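Local coordinates for pilin (Streptococcus pyogenes serotype M1, PDB 3GLD), which forms the backbone of the pilus, a stack of covalently joined subunits that is required for adhesion to host cells, bacterial aggregation and biofilm formation, at residues K166-T171 against L224-S229. The protein carries 2 engineered substitutions. Residues are numbered along the deposited sequence; the frame is centred on the assembly and turned at random.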
loop_
_atom_site.group_PDB
_atom_site.type_symbol
_atom_site.label_atom_id
_atom_site.label_comp_id
_atom_site.label_asym_id
_atom_site.label_seq_id
_atom_site.Cartn_x
_atom_site.Cartn_y
_atom_site.Cartn_z
ATOM N N LYS A 166 1.545 -27.629 11.798
ATOM C CA LYS A 166 1.101 -29.020 11.945
ATOM C C LYS A 166 1.386 -29.476 13.377
ATOM O O LYS A 166 2.499 -29.309 13.897
ATOM C CB LYS A 166 1.827 -29.937 10.957
ATOM C CG LYS A 166 1.506 -31.440 11.160
ATOM C CD LYS A 166 0.137 -31.728 10.580
ATOM C CE LYS A 166 -0.517 -32.864 11.303
ATOM N NZ LYS A 166 -1.790 -33.228 10.625
ATOM N N LYS A 167 0.363 -30.040 14.008
ATOM C CA LYS A 167 0.472 -30.611 15.331
ATOM C C LYS A 167 0.037 -32.095 15.243
ATOM O O LYS A 167 -1.033 -32.406 14.710
ATOM C CB LYS A 167 -0.449 -29.846 16.285
ATOM C CG LYS A 167 -0.465 -30.405 17.701
ATOM C CD LYS A 167 -1.443 -29.621 18.590
ATOM C CE LYS A 167 -1.118 -29.822 20.070
ATOM N NZ LYS A 167 -1.904 -28.849 20.901
ATOM N N VAL A 168 0.863 -32.999 15.761
ATOM C CA VAL A 168 0.470 -34.423 15.838
ATOM C C VAL A 168 0.154 -34.799 17.285
ATOM O O VAL A 168 0.936 -34.507 18.187
ATOM C CB VAL A 168 1.545 -35.362 15.244
ATOM C CG1 VAL A 168 1.188 -36.832 15.501
ATOM C CG2 VAL A 168 1.702 -35.088 13.744
ATOM N N SER A 169 -0.995 -35.441 17.483
ATOM C CA SER A 169 -1.427 -35.847 18.825
ATOM C C SER A 169 -1.828 -37.322 18.864
ATOM O O SER A 169 -1.986 -37.969 17.822
ATOM C CB SER A 169 -2.593 -34.985 19.288
ATOM O OG SER A 169 -3.646 -35.066 18.359
ATOM N N GLY A 170 -1.978 -37.852 20.076
ATOM C CA GLY A 170 -2.361 -39.250 20.273
ATOM C C GLY A 170 -1.163 -40.169 20.393
ATOM O O GLY A 170 -0.115 -39.948 19.752
ATOM N N THR A 171 -1.308 -41.227 21.188
ATOM C CA THR A 171 -0.167 -42.121 21.446
ATOM C C THR A 171 0.244 -42.916 20.206
ATOM O O THR A 171 1.343 -43.451 20.162
ATOM C CB THR A 171 -0.456 -43.069 22.613
ATOM O OG1 THR A 171 -1.654 -43.776 22.319
ATOM C CG2 THR A 171 -0.637 -42.259 23.945
ATOM N N LEU A 224 4.644 -30.648 6.057
ATOM C CA LEU A 224 5.037 -30.342 7.428
ATOM C C LEU A 224 5.000 -31.605 8.295
ATOM O O LEU A 224 4.066 -32.389 8.203
ATOM C CB LEU A 224 4.090 -29.305 8.057
ATOM C CG LEU A 224 3.985 -27.884 7.464
ATOM C CD1 LEU A 224 2.835 -27.103 8.052
ATOM C CD2 LEU A 224 5.269 -27.177 7.688
ATOM N N LYS A 225 5.998 -31.760 9.155
ATOM C CA LYS A 225 5.908 -32.708 10.258
ATOM C C LYS A 225 5.342 -31.997 11.499
ATOM O O LYS A 225 5.205 -30.767 11.510
ATOM C CB LYS A 225 7.294 -33.285 10.596
ATOM C CG LYS A 225 8.054 -33.930 9.423
ATOM C CD LYS A 225 9.490 -34.319 9.886
ATOM C CE LYS A 225 10.299 -35.089 8.832
ATOM N NZ LYS A 225 10.624 -34.258 7.637
ATOM N N ASP A 226 5.009 -32.770 12.542
ATOM C CA ASP A 226 4.680 -32.196 13.842
ATOM C C ASP A 226 5.667 -31.097 14.238
ATOM O O ASP A 226 6.884 -31.287 14.122
ATOM C CB ASP A 226 4.724 -33.294 14.920
ATOM C CG ASP A 226 4.472 -32.749 16.310
ATOM O OD1 ASP A 226 3.333 -32.319 16.571
ATOM O OD2 ASP A 226 5.412 -32.750 17.140
ATOM N N GLY A 227 5.154 -29.974 14.756
ATOM C CA GLY A 227 6.024 -28.913 15.231
ATOM C C GLY A 227 6.697 -28.073 14.137
ATOM O O GLY A 227 7.523 -27.215 14.429
ATOM N N GLU A 228 6.344 -28.291 12.882
ATOM C CA GLU A 228 6.918 -27.466 11.807
ATOM C C GLU A 228 5.887 -26.452 11.324
ATOM O O GLU A 228 4.684 -26.603 11.596
ATOM C CB GLU A 228 7.396 -28.361 10.646
ATOM C CG GLU A 228 8.523 -29.297 11.061
ATOM C CD GLU A 228 9.093 -30.138 9.914
ATOM O OE1 GLU A 228 8.427 -30.320 8.867
ATOM O OE2 GLU A 228 10.233 -30.600 10.074
ATOM N N SER A 229 6.342 -25.421 10.601
ATOM C CA SER A 229 5.394 -24.482 10.049
ATOM C C SER A 229 5.931 -23.828 8.769
ATOM O O SER A 229 7.146 -23.802 8.526
ATOM C CB SER A 229 5.058 -23.396 11.097
ATOM O OG SER A 229 6.222 -22.609 11.406
HETATM O O HOH W 1 2.747 -32.576 19.051
#
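Asp-226 lays its side chain against Val-168 on strand 151-169, and its carboxylate accepts a strand N-H much as a backbone carbonyl of a partner strand would. Its CB rests on Val-168, 3.7 Å from CG2, and the two side chains pass at a slant. Because CG is anti to the backbone N (chi1 177°), the carboxylate is carried over to the strand, where CG faces Val-168 N. At the tip, Asp-226 OD1 accepts from Val-168 N at 2.7 Å, an almost straight bond (175°) made on the anti side of the carboxylate and somewhat out of its plane. Water 1 gives OD1 a second bond and bridges it to the carbonyl of the same residue, Val-168 O. OD2 has a long, weak ion pair with Lys-204.

Asp-226 belongs to a type II turn, Lys-225 to Glu-228, which links strands 220-224 and 229-236 of this transthyretin-clan β domain. Gly-227 has the positive phi of the third position of such a turn. Its N donates to Lys-166 O at 2.9 Å; Lys-166 N returns a weak 3.3 Å bond to Glu-228 O. Lys-225 N donates to Glu-228 OE1 at 2.8 Å, coming from above the carboxylate plane.

Lys-166 begins by packing CB against Leu-224 CB at 3.7 Å, with CG over the carbonyl of Lys-225. The chain then bends at chi2 (77°) and leaves the turn for the interior, where NZ is covalently joined to Asn-290 CG in the isopeptide cross-link and hydrogen-bonded to Glu-245, the residue that promotes its formation.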